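PDB 2R7L: 5-formaminoimidazole-4-carboxamide-1-(beta)-D-ribofuranosyl 5'-monophosphate synthetase from Methanocaldococcus jannaschii, which catalyses the ATP- and formate-dependent formylation of AICAR to FAICAR in purine biosynthesis, without the use of folates. Local coordinates for residues Ile46-Lys49 with Gly50-Val53; Lys74-Glu77 with Ile78-Lys81; Arg238-Ala241 with Lys242-Leu245; Leu353-Ile356 with Asp357-Ile360. One frame throughout, in Å; residues are numbered along the deposited sequence.

In the fold
Interactions 1 and 2 come first along the chain and belong to the N-terminal domain with its parallel sheet 63-66, 43-47, 20-24, 87-89. Their centres are about 17 Å apart, and they touch where Ile46 CD1 packs on Ile78 CG2 at 4.2 Å. Interaction 3, at the start of helix 241-245, lies in the ATP-grasp region, its centre about 40 Å from that of interaction 1. Interaction 4 comes last, in the tail after helix 339-353. Its centre is about 24 Å from that of interaction 2 and about 55 Å from that of interaction 3. The tail runs back to the N-terminal domain; interaction 3 joins subunits of the hexamer, and interactions 1 and 4 also touch neighbouring copies.

Interaction 1: Ile46-Lys49 with Gly50-Val53; sequences ITMK and GRDV
Met48 and Arg51 are the first and last residues of a type II beta turn that follows strand 43-47, with Lys49 and Gly50 at its corners. The turn is closed by Arg51 N, which donates to Met48 O at 3.1 Å. Gly50 occupies the third position with a positive phi of 93°, where a beta carbon would be jammed against the carbonyl oxygen of Lys49; the backbone itself calls for glycine. Beyond the turn the chain folds back, bringing the CA atoms of Thr47 and Asp52 to 5.7 Å.

The Thr47 hydroxyl points across this gap, OG1 standing anti to the backbone nitrogen (chi1 -173°), and rests against Asp52 CB at 3.2 Å. Thr47 CG2 meets the same CB at 4.0 Å. Nearer the turn, Met48 CG touches Arg51 CB at 4.2 Å, the two side chains running obliquely to each other before the arginine leads off. Its NH1 is hydrogen-bonded to Tyr98 OH, and its side chain comes within about 5 Å of the bound AICAR. The buried carboxylate of Asp52 is paired through OD2 with the hydroxyl of Tyr66, and a long, weak ion pair links it to Lys56.

The turn thus lies at the C-terminal end of a strand in a parallel, Rossmann-like sheet, a usual place for ligand-binding loops. One backbone bond and a glycine set its shape, whereas the polar ends of Arg51 and Asp52 are anchored on tyrosines outside it, an arrangement that would hold the arginine beside the substrate pocket.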
ATOM      1  N   ILE A  46      25.459   9.276 -13.640  1.00 44.66           N
ATOM      2  CA  ILE A  46      26.748   9.218 -14.325  1.00 41.64           C
ATOM      3  C   ILE A  46      27.305   7.801 -14.244  1.00 37.68           C
ATOM      4  O   ILE A  46      27.459   7.244 -13.153  1.00 39.08           O
ATOM      5  CB  ILE A  46      27.756  10.204 -13.734  1.00 43.10           C
ATOM      6  CG1 ILE A  46      27.136  11.593 -13.636  1.00 44.60           C
ATOM      7  CG2 ILE A  46      29.016  10.237 -14.585  1.00 47.88           C
ATOM      8  CD1 ILE A  46      28.057  12.628 -13.039  1.00 51.16           C
ATOM      9  N   THR A  47      27.592   7.212 -15.400  1.00 31.74           N
ATOM     10  CA  THR A  47      28.047   5.832 -15.456  1.00 35.09           C
ATOM     11  C   THR A  47      29.111   5.640 -16.552  1.00 39.36           C
ATOM     12  O   THR A  47      29.591   6.612 -17.132  1.00 40.33           O
ATOM     13  CB  THR A  47      26.858   4.882 -15.668  1.00 38.91           C
ATOM     14  OG1 THR A  47      27.296   3.525 -15.569  1.00 42.05           O
ATOM     15  CG2 THR A  47      26.215   5.115 -17.038  1.00 43.20           C
ATOM     16  N   MET A  48      29.490   4.392 -16.815  1.00 35.38           N
ATOM     17  CA  MET A  48      30.485   4.091 -17.838  1.00 40.43           C
ATOM     18  C   MET A  48      30.326   2.657 -18.303  1.00 41.07           C
ATOM     19  O   MET A  48      29.679   1.851 -17.634  1.00 43.85           O
ATOM     20  CB  MET A  48      31.923   4.348 -17.335  1.00 44.41           C
ATOM     21  CG  MET A  48      32.330   3.597 -16.062  1.00 46.57           C
ATOM     22  SD  MET A  48      34.092   3.743 -15.635  1.00 46.92           S
ATOM     23  CE  MET A  48      34.781   2.521 -16.748  1.00 37.64           C
ATOM     24  N   LYS A  49      30.894   2.343 -19.462  1.00 42.88           N
ATOM     25  CA  LYS A  49      30.808   0.991 -19.992  1.00 47.37           C
ATOM     26  C   LYS A  49      31.455   0.034 -19.001  1.00 49.06           C
ATOM     27  O   LYS A  49      32.505   0.335 -18.433  1.00 47.79           O
ATOM     28  CB  LYS A  49      31.491   0.893 -21.359  1.00 57.41           C
ATOM     29  CG  LYS A  49      30.853   1.747 -22.449  1.00 63.33           C
ATOM     30  CD  LYS A  49      31.402   1.384 -23.822  1.00 69.73           C
ATOM     31  CE  LYS A  49      30.796   2.257 -24.915  1.00 76.32           C
ATOM     32  NZ  LYS A  49      31.313   1.911 -26.276  1.00 76.19           N
ATOM     33  N   GLY A  50      30.819  -1.113 -18.791  1.00 41.04           N
ATOM     34  CA  GLY A  50      31.308  -2.095 -17.836  1.00 46.69           C
ATOM     35  C   GLY A  50      30.725  -1.972 -16.435  1.00 43.09           C
ATOM     36  O   GLY A  50      30.731  -2.942 -15.676  1.00 49.28           O
ATOM     37  N   ARG A  51      30.225  -0.784 -16.091  1.00 37.96           N
ATOM     38  CA  ARG A  51      29.686  -0.529 -14.752  1.00 42.47           C
ATOM     39  C   ARG A  51      28.243   0.008 -14.731  1.00 45.96           C
ATOM     40  O   ARG A  51      27.794   0.562 -13.721  1.00 40.00           O
ATOM     41  CB  ARG A  51      30.604   0.436 -13.999  1.00 44.74           C
ATOM     42  CG  ARG A  51      32.012  -0.112 -13.757  1.00 46.50           C
ATOM     43  CD  ARG A  51      32.820   0.802 -12.853  1.00 54.35           C
ATOM     44  NE  ARG A  51      32.303   0.845 -11.484  1.00 60.85           N
ATOM     45  CZ  ARG A  51      32.918   1.451 -10.472  1.00 64.66           C
ATOM     46  NH1 ARG A  51      34.082   2.061 -10.673  1.00 68.47           N
ATOM     47  NH2 ARG A  51      32.380   1.445  -9.259  1.00 59.94           N
ATOM     48  N   ASP A  52      27.519  -0.160 -15.837  1.00 44.86           N
ATOM     49  CA  ASP A  52      26.191   0.444 -15.983  1.00 41.83           C
ATOM     50  C   ASP A  52      25.045  -0.538 -15.773  1.00 36.87           C
ATOM     51  O   ASP A  52      23.913  -0.127 -15.516  1.00 42.58           O
ATOM     52  CB  ASP A  52      26.050   1.164 -17.339  1.00 44.39           C
ATOM     53  CG  ASP A  52      26.279   0.245 -18.525  1.00 45.40           C
ATOM     54  OD1 ASP A  52      26.889  -0.828 -18.353  1.00 48.03           O
ATOM     55  OD2 ASP A  52      25.852   0.603 -19.642  1.00 56.18           O
ATOM     56  N   VAL A  53      25.345  -1.828 -15.872  1.00 30.49           N
ATOM     57  CA  VAL A  53      24.330  -2.877 -15.773  1.00 36.29           C
ATOM     58  C   VAL A  53      23.403  -2.805 -14.549  1.00 41.90           C
ATOM     59  O   VAL A  53      22.194  -2.970 -14.691  1.00 50.75           O
ATOM     60  CB  VAL A  53      24.955  -4.283 -15.866  1.00 34.91           C
ATOM     61  CG1 VAL A  53      23.919  -5.348 -15.547  1.00 30.24           C
ATOM     62  CG2 VAL A  53      25.523  -4.507 -17.251  1.00 41.07           C
TER

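Interaction 2: Lys74-Glu77 with Ile78-Lys81; sequences KNEE and IQEK
Gln79 reaches back along the start of helix 76-84, and its NE2 donates to Lys74 O at 2.9 Å. The bond is fairly straight (161°), with the acceptor in the amide plane of the glutamine. CG lies anti to the carbonyl carbon (chi1 -55°) and the chain is extended beyond it, which carries the amide past Asn75 O, 3.4 Å from Gln79 CG. That carbonyl also accepts Gln79 N at 3.2 Å and, weakly, Ile78 N. Glu77 and Lys81 lie side by side one turn apart, and their OE2 and NZ form a long salt bridge of 3.6 Å.

Asn75 is the N-cap residue, yet its side chain makes no capping bond. At this N-terminus it is a glutamine in the first turns that ties the helix to the preceding backbone. Further out, Gln79 NE2 also bonds to Ser107 O, and OE1 accepts Leu109 N, which fixes the rotation of the buried amide. A leucine here would probably leave Lys74 O, Ser107 O and Leu109 N without these partners and weaken the tie between the helix start and the 107-109 loop. Glu76 OE2 forms a salt bridge with Arg83, and Ile78 packs on Val67.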
ATOM      1  N   LYS A  74      34.754  15.448 -13.373  1.00 53.71           N
ATOM      2  CA  LYS A  74      35.180  16.802 -13.029  1.00 56.86           C
ATOM      3  C   LYS A  74      35.191  17.688 -14.275  1.00 50.05           C
ATOM      4  O   LYS A  74      35.059  18.906 -14.177  1.00 45.22           O
ATOM      5  CB  LYS A  74      36.568  16.789 -12.385  1.00 60.42           C
ATOM      6  CG  LYS A  74      37.592  15.990 -13.167  1.00 65.70           C
ATOM      7  CD  LYS A  74      39.013  16.383 -12.806  1.00 69.93           C
ATOM      8  CE  LYS A  74      40.001  15.353 -13.324  1.00 71.92           C
ATOM      9  NZ  LYS A  74      39.702  14.976 -14.732  1.00 72.21           N
ATOM     10  N   ASN A  75      35.344  17.064 -15.441  1.00 49.88           N
ATOM     11  CA  ASN A  75      35.419  17.789 -16.710  1.00 55.43           C
ATOM     12  C   ASN A  75      34.285  18.781 -16.889  1.00 61.10           C
ATOM     13  O   ASN A  75      33.149  18.523 -16.488  1.00 61.97           O
ATOM     14  CB  ASN A  75      35.443  16.820 -17.890  1.00 51.80           C
ATOM     15  CG  ASN A  75      36.704  15.993 -17.932  1.00 56.20           C
ATOM     16  OD1 ASN A  75      37.638  16.228 -17.166  1.00 53.62           O
ATOM     17  ND2 ASN A  75      36.741  15.011 -18.829  1.00 60.68           N
ATOM     18  N   GLU A  76      34.603  19.912 -17.508  1.00 66.61           N
ATOM     19  CA  GLU A  76      33.637  20.984 -17.689  1.00 68.55           C
ATOM     20  C   GLU A  76      32.518  20.544 -18.627  1.00 66.14           C
ATOM     21  O   GLU A  76      31.410  21.068 -18.564  1.00 67.57           O
ATOM     22  CB  GLU A  76      34.330  22.237 -18.226  1.00 73.35           C
ATOM     23  CG  GLU A  76      34.092  23.483 -17.383  1.00 75.13           C
ATOM     24  CD  GLU A  76      32.666  23.985 -17.463  1.00 75.86           C
ATOM     25  OE1 GLU A  76      32.091  23.968 -18.574  1.00 74.21           O
ATOM     26  OE2 GLU A  76      32.124  24.404 -16.416  1.00 75.44           O
ATOM     27  N   GLU A  77      32.810  19.573 -19.488  1.00 62.46           N
ATOM     28  CA  GLU A  77      31.805  19.019 -20.386  1.00 64.12           C
ATOM     29  C   GLU A  77      30.677  18.343 -19.609  1.00 68.05           C
ATOM     30  O   GLU A  77      29.507  18.430 -19.987  1.00 67.26           O
ATOM     31  CB  GLU A  77      32.440  18.012 -21.345  1.00 68.01           C
ATOM     32  CG  GLU A  77      31.440  17.329 -22.268  1.00 76.86           C
ATOM     33  CD  GLU A  77      32.025  16.132 -22.997  1.00 82.96           C
ATOM     34  OE1 GLU A  77      33.268  15.989 -23.016  1.00 86.44           O
ATOM     35  OE2 GLU A  77      31.240  15.332 -23.554  1.00 84.01           O
ATOM     36  N   ILE A  78      31.041  17.667 -18.521  1.00 68.06           N
ATOM     37  CA  ILE A  78      30.082  16.914 -17.720  1.00 60.71           C
ATOM     38  C   ILE A  78      29.279  17.836 -16.813  1.00 58.97           C
ATOM     39  O   ILE A  78      28.081  17.640 -16.620  1.00 64.47           O
ATOM     40  CB  ILE A  78      30.780  15.825 -16.879  1.00 61.24           C
ATOM     41  CG1 ILE A  78      31.606  14.901 -17.781  1.00 61.27           C
ATOM     42  CG2 ILE A  78      29.767  15.043 -16.046  1.00 58.72           C
ATOM     43  CD1 ILE A  78      30.834  14.305 -18.941  1.00 66.38           C
ATOM     44  N   GLN A  79      29.941  18.847 -16.262  1.00 52.77           N
ATOM     45  CA  GLN A  79      29.258  19.828 -15.434  1.00 57.06           C
ATOM     46  C   GLN A  79      28.168  20.548 -16.226  1.00 60.78           C
ATOM     47  O   GLN A  79      27.151  20.954 -15.661  1.00 63.22           O
ATOM     48  CB  GLN A  79      30.244  20.853 -14.885  1.00 59.30           C
ATOM     49  CG  GLN A  79      31.423  20.270 -14.131  1.00 60.00           C
ATOM     50  CD  GLN A  79      32.216  21.337 -13.405  1.00 60.35           C
ATOM     51  OE1 GLN A  79      31.648  22.286 -12.862  1.00 58.66           O
ATOM     52  NE2 GLN A  79      33.536  21.185 -13.386  1.00 60.76           N
ATOM     53  N   GLU A  80      28.390  20.710 -17.528  1.00 59.33           N
ATOM     54  CA  GLU A  80      27.440  21.418 -18.386  1.00 61.24           C
ATOM     55  C   GLU A  80      26.173  20.621 -18.639  1.00 56.09           C
ATOM     56  O   GLU A  80      25.070  21.141 -18.489  1.00 59.24           O
ATOM     57  CB  GLU A  80      28.082  21.841 -19.713  1.00 64.18           C
ATOM     58  CG  GLU A  80      28.252  23.351 -19.847  1.00 66.91           C
ATOM     59  CD  GLU A  80      26.926  24.079 -20.020  1.00 68.53           C
ATOM     60  OE1 GLU A  80      26.117  23.648 -20.868  1.00 69.06           O
ATOM     61  OE2 GLU A  80      26.695  25.085 -19.314  1.00 69.00           O
ATOM     62  N   LYS A  81      26.336  19.363 -19.033  1.00 53.65           N
ATOM     63  CA  LYS A  81      25.202  18.469 -19.192  1.00 56.99           C
ATOM     64  C   LYS A  81      24.344  18.452 -17.929  1.00 57.87           C
ATOM     65  O   LYS A  81      23.120  18.510 -18.007  1.00 62.69           O
ATOM     66  CB  LYS A  81      25.674  17.057 -19.516  1.00 53.00           C
ATOM     67  CG  LYS A  81      26.575  16.969 -20.724  1.00 57.22           C
ATOM     68  CD  LYS A  81      26.841  15.519 -21.082  1.00 60.42           C
ATOM     69  CE  LYS A  81      27.764  15.396 -22.277  1.00 62.64           C
ATOM     70  NZ  LYS A  81      28.030  13.971 -22.599  1.00 59.64           N
TER

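Interaction 3: Arg238-Ala241 with Lys242-Leu245; sequences RIPA and KDQL
Lys242 opens the segment with its amine turned away to Leu245 O of the second subunit; the contact proper begins at Asp243, whose CB presses on Ile239 CG2 at 3.6 Å. Asp243 folds back over the residues before the helix. Asp243 OD2 lies against the ring of Pro240, 3.7 Å from Pro240 CB; OD1 forms a salt bridge with Lys178 of the second subunit. Asp243 N gives a weak bond to Pro240 O.

Gln244 follows with a firmer grip. Its N donates to Pro240 O at 2.9 Å, while NE2 bonds to Ile239 O at 2.7 Å, almost straight (172°) and with the acceptor in the amide plane. CG, anti to the carbonyl carbon (chi1 -81°), packs on Ile239 CB at 3.8 Å, and OE1 accepts Ala241 N of the third subunit. A valine in its place would probably leave both Ile239 O and that alanine nitrogen without these mates, undoing a link between subunits. Leu245 N then closes a regular helical turn on Ala241 O at 3.0 Å.

Pro240 is the N-cap of this short helix 241-245, which comes after helix 233-236 and before strand 253-263; just before it, Arg238 NH1 is hydrogen-bonded to O2' of a bound ATP. Leu245 meets Leu245 of the third subunit, and Pro240 packs on Ile168, in strand 167-169 of the second subunit, consistent with the helix joining subunits of a trimer.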
ATOM      1  N   ARG A 238      36.418 -16.347  11.652  1.00 27.32           N
ATOM      2  CA  ARG A 238      35.493 -17.468  11.521  1.00 26.15           C
ATOM      3  C   ARG A 238      36.254 -18.783  11.359  1.00 28.45           C
ATOM      4  O   ARG A 238      35.650 -19.848  11.185  1.00 31.31           O
ATOM      5  CB  ARG A 238      34.528 -17.265  10.351  1.00 27.07           C
ATOM      6  CG  ARG A 238      33.312 -18.182  10.430  1.00 38.20           C
ATOM      7  CD  ARG A 238      32.421 -18.034   9.226  1.00 38.79           C
ATOM      8  NE  ARG A 238      31.150 -18.731   9.419  1.00 46.19           N
ATOM      9  CZ  ARG A 238      30.777 -19.818   8.753  1.00 37.85           C
ATOM     10  NH1 ARG A 238      31.572 -20.348   7.833  1.00 38.47           N
ATOM     11  NH2 ARG A 238      29.596 -20.369   8.999  1.00 42.98           N
ATOM     12  N   ILE A 239      37.581 -18.694  11.396  1.00 30.19           N
ATOM     13  CA  ILE A 239      38.448 -19.878  11.453  1.00 27.24           C
ATOM     14  C   ILE A 239      38.671 -20.182  12.931  1.00 29.12           C
ATOM     15  O   ILE A 239      38.980 -19.275  13.704  1.00 29.71           O
ATOM     16  CB  ILE A 239      39.801 -19.601  10.774  1.00 26.90           C
ATOM     17  CG1 ILE A 239      39.589 -19.175   9.322  1.00 26.42           C
ATOM     18  CG2 ILE A 239      40.719 -20.833  10.819  1.00 30.13           C
ATOM     19  CD1 ILE A 239      40.847 -18.653   8.652  1.00 36.15           C
ATOM     20  N   PRO A 240      38.482 -21.451  13.338  1.00 26.81           N
ATOM     21  CA  PRO A 240      38.704 -21.843  14.739  1.00 32.02           C
ATOM     22  C   PRO A 240      40.119 -21.488  15.205  1.00 26.20           C
ATOM     23  O   PRO A 240      41.056 -21.508  14.405  1.00 29.09           O
ATOM     24  CB  PRO A 240      38.505 -23.362  14.714  1.00 27.71           C
ATOM     25  CG  PRO A 240      37.629 -23.606  13.524  1.00 27.91           C
ATOM     26  CD  PRO A 240      38.052 -22.589  12.508  1.00 27.47           C
ATOM     27  N   ALA A 241      40.252 -21.129  16.476  1.00 30.70           N
ATOM     28  CA  ALA A 241      41.516 -20.641  17.032  1.00 33.76           C
ATOM     29  C   ALA A 241      42.698 -21.574  16.743  1.00 35.66           C
ATOM     30  O   ALA A 241      43.784 -21.122  16.355  1.00 34.74           O
ATOM     31  CB  ALA A 241      41.371 -20.416  18.531  1.00 29.53           C
ATOM     32  N   LYS A 242      42.482 -22.873  16.923  1.00 32.94           N
ATOM     33  CA  LYS A 242      43.545 -23.858  16.718  1.00 35.53           C
ATOM     34  C   LYS A 242      44.080 -23.794  15.301  1.00 39.10           C
ATOM     35  O   LYS A 242      45.280 -23.922  15.072  1.00 38.13           O
ATOM     36  CB  LYS A 242      43.046 -25.269  17.035  1.00 44.26           C
ATOM     37  CG  LYS A 242      42.876 -25.537  18.530  1.00 51.42           C
ATOM     38  CD  LYS A 242      42.066 -26.797  18.784  1.00 60.23           C
ATOM     39  CE  LYS A 242      41.732 -26.969  20.264  1.00 61.13           C
ATOM     40  NZ  LYS A 242      42.909 -27.404  21.063  1.00 59.75           N
ATOM     41  N   ASP A 243      43.191 -23.577  14.342  1.00 34.31           N
ATOM     42  CA  ASP A 243      43.615 -23.446  12.953  1.00 31.36           C
ATOM     43  C   ASP A 243      44.217 -22.076  12.631  1.00 27.75           C
ATOM     44  O   ASP A 243      45.135 -21.980  11.823  1.00 36.30           O
ATOM     45  CB  ASP A 243      42.457 -23.790  12.027  1.00 36.54           C
ATOM     46  CG  ASP A 243      41.973 -25.200  12.237  1.00 41.05           C
ATOM     47  OD1 ASP A 243      42.773 -26.128  11.990  1.00 43.29           O
ATOM     48  OD2 ASP A 243      40.813 -25.384  12.664  1.00 38.00           O
ATOM     49  N   GLN A 244      43.712 -21.017  13.263  1.00 27.91           N
ATOM     50  CA  GLN A 244      44.295 -19.690  13.061  1.00 32.58           C
ATOM     51  C   GLN A 244      45.769 -19.684  13.460  1.00 34.41           C
ATOM     52  O   GLN A 244      46.609 -19.139  12.748  1.00 40.50           O
ATOM     53  CB  GLN A 244      43.550 -18.626  13.869  1.00 31.66           C
ATOM     54  CG  GLN A 244      42.265 -18.118  13.239  1.00 28.40           C
ATOM     55  CD  GLN A 244      41.668 -16.985  14.033  1.00 30.01           C
ATOM     56  OE1 GLN A 244      42.325 -15.968  14.278  1.00 32.98           O
ATOM     57  NE2 GLN A 244      40.422 -17.154  14.458  1.00 30.41           N
ATOM     58  N   LEU A 245      46.072 -20.287  14.608  1.00 41.22           N
ATOM     59  CA  LEU A 245      47.444 -20.360  15.115  1.00 45.02           C
ATOM     60  C   LEU A 245      48.395 -21.088  14.170  1.00 44.62           C
ATOM     61  O   LEU A 245      49.596 -20.830  14.173  1.00 51.66           O
ATOM     62  CB  LEU A 245      47.481 -21.020  16.496  1.00 42.68           C
ATOM     63  CG  LEU A 245      46.652 -20.336  17.582  1.00 41.78           C
ATOM     64  CD1 LEU A 245      46.908 -20.998  18.920  1.00 44.56           C
ATOM     65  CD2 LEU A 245      46.942 -18.840  17.643  1.00 39.54           C
TER

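Interaction 4: Leu353-Ile356 with Asp357-Ile360; sequences LDMI and DKII
Ile356 supplies most of the apolar contact. Its CD1 meets Ile359 CD1 at 3.8 Å, the two side chains crossing at about a right angle, while CG1 touches Ile360 CD1 at 4.1 Å. Ile360 comes in at a slant, its CG1 turned between the backbone nitrogen and the carbonyl carbon (chi1 63°), which swings CD1 over the Ile356 branches. Met355 and Lys358 run alongside one another in the same direction, with Met355 SD 4.1 Å from Lys358 CD.

The backbone bonds are short-range. Lys358 N donates to Met355 O at 3.0 Å. Ile356 O is shared by Ile360 N at 3.2 Å and, weakly, by Ile359 N, so two successive amides converge on one oxygen.

Outside partners cover the isoleucines: Ile356 and Ile360 both lie on Phe11 of helix 4-11 and on Ile88 of strand 87-89. Met355 packs on Met355 of the fourth subunit.

The whole follows a Schellman motif, in which Asp354, with a positive phi of 58°, ends helix 339-353; tight turns then lead the C-terminal tail onto the N-terminal domain.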
ATOM      1  N   LEU A 353       8.747  24.941  -0.781  1.00 44.43           N
ATOM      2  CA  LEU A 353       8.660  26.005   0.218  1.00 40.35           C
ATOM      3  C   LEU A 353       9.556  27.179  -0.145  1.00 38.03           C
ATOM      4  O   LEU A 353       9.644  28.152   0.599  1.00 42.03           O
ATOM      5  CB  LEU A 353       9.028  25.490   1.612  1.00 46.18           C
ATOM      6  CG  LEU A 353       8.221  24.344   2.226  1.00 47.20           C
ATOM      7  CD1 LEU A 353       9.031  23.675   3.312  1.00 48.62           C
ATOM      8  CD2 LEU A 353       6.899  24.833   2.777  1.00 47.37           C
ATOM      9  N   ASP A 354      10.216  27.080  -1.294  1.00 43.05           N
ATOM     10  CA  ASP A 354      11.148  28.110  -1.747  1.00 53.84           C
ATOM     11  C   ASP A 354      12.257  28.318  -0.707  1.00 57.51           C
ATOM     12  O   ASP A 354      12.443  29.420  -0.177  1.00 53.09           O
ATOM     13  CB  ASP A 354      10.407  29.417  -2.036  1.00 62.80           C
ATOM     14  CG  ASP A 354      11.150  30.304  -3.013  1.00 71.15           C
ATOM     15  OD1 ASP A 354      11.768  29.764  -3.954  1.00 74.63           O
ATOM     16  OD2 ASP A 354      11.110  31.542  -2.844  1.00 76.98           O
ATOM     17  N   MET A 355      12.973  27.236  -0.411  1.00 54.01           N
ATOM     18  CA  MET A 355      14.028  27.229   0.595  1.00 42.39           C
ATOM     19  C   MET A 355      15.172  26.373   0.107  1.00 41.46           C
ATOM     20  O   MET A 355      15.833  25.698   0.895  1.00 45.71           O
ATOM     21  CB  MET A 355      13.514  26.665   1.914  1.00 43.89           C
ATOM     22  CG  MET A 355      12.541  27.564   2.632  1.00 43.96           C
ATOM     23  SD  MET A 355      11.875  26.765   4.092  1.00 51.52           S
ATOM     24  CE  MET A 355      11.041  28.140   4.856  1.00 54.09           C
ATOM     25  N   ILE A 356      15.403  26.394  -1.198  1.00 38.53           N
ATOM     26  CA  ILE A 356      16.463  25.599  -1.772  1.00 44.09           C
ATOM     27  C   ILE A 356      17.806  26.038  -1.195  1.00 53.04           C
ATOM     28  O   ILE A 356      18.788  25.301  -1.254  1.00 56.25           O
ATOM     29  CB  ILE A 356      16.487  25.728  -3.298  1.00 46.46           C
ATOM     30  CG1 ILE A 356      17.017  24.439  -3.923  1.00 44.98           C
ATOM     31  CG2 ILE A 356      17.294  26.947  -3.722  1.00 50.33           C
ATOM     32  CD1 ILE A 356      16.238  23.212  -3.495  1.00 48.54           C
ATOM     33  N   ASP A 357      17.832  27.235  -0.617  1.00 51.85           N
ATOM     34  CA  ASP A 357      19.062  27.806  -0.097  1.00 54.39           C
ATOM     35  C   ASP A 357      19.437  27.205   1.257  1.00 51.37           C
ATOM     36  O   ASP A 357      20.558  27.372   1.729  1.00 43.22           O
ATOM     37  CB  ASP A 357      18.951  29.333  -0.005  1.00 58.58           C
ATOM     38  CG  ASP A 357      17.935  29.787   1.024  1.00 64.91           C
ATOM     39  OD1 ASP A 357      16.865  29.152   1.141  1.00 69.62           O
ATOM     40  OD2 ASP A 357      18.201  30.791   1.714  1.00 67.54           O
ATOM     41  N   LYS A 358      18.501  26.501   1.881  1.00 45.30           N
ATOM     42  CA  LYS A 358      18.791  25.848   3.149  1.00 44.29           C
ATOM     43  C   LYS A 358      19.472  24.486   2.958  1.00 39.32           C
ATOM     44  O   LYS A 358      19.947  23.889   3.920  1.00 44.35           O
ATOM     45  CB  LYS A 358      17.518  25.690   3.987  1.00 44.61           C
ATOM     46  CG  LYS A 358      17.028  26.972   4.651  1.00 49.36           C
ATOM     47  CD  LYS A 358      15.723  26.725   5.395  1.00 51.29           C
ATOM     48  CE  LYS A 358      15.299  27.921   6.234  1.00 62.71           C
ATOM     49  NZ  LYS A 358      16.017  27.977   7.539  1.00 67.76           N
ATOM     50  N   ILE A 359      19.535  23.999   1.723  1.00 34.86           N
ATOM     51  CA  ILE A 359      19.972  22.622   1.499  1.00 35.25           C
ATOM     52  C   ILE A 359      20.999  22.439   0.396  1.00 34.82           C
ATOM     53  O   ILE A 359      21.574  21.359   0.267  1.00 41.63           O
ATOM     54  CB  ILE A 359      18.774  21.656   1.216  1.00 37.85           C
ATOM     55  CG1 ILE A 359      18.074  22.015  -0.095  1.00 36.49           C
ATOM     56  CG2 ILE A 359      17.780  21.659   2.366  1.00 25.74           C
ATOM     57  CD1 ILE A 359      17.421  20.833  -0.778  1.00 37.63           C
ATOM     58  N   ILE A 360      21.227  23.461  -0.416  1.00 32.65           N
ATOM     59  CA  ILE A 360      22.227  23.325  -1.473  1.00 40.36           C
ATOM     60  C   ILE A 360      23.394  24.293  -1.292  1.00 43.98           C
ATOM     61  O   ILE A 360      23.284  25.291  -0.583  1.00 43.94           O
ATOM     62  CB  ILE A 360      21.631  23.479  -2.881  1.00 43.31           C
ATOM     63  CG1 ILE A 360      21.051  24.883  -3.073  1.00 41.96           C
ATOM     64  CG2 ILE A 360      20.582  22.390  -3.147  1.00 41.92           C
ATOM     65  CD1 ILE A 360      20.931  25.286  -4.531  1.00 37.99           C
TER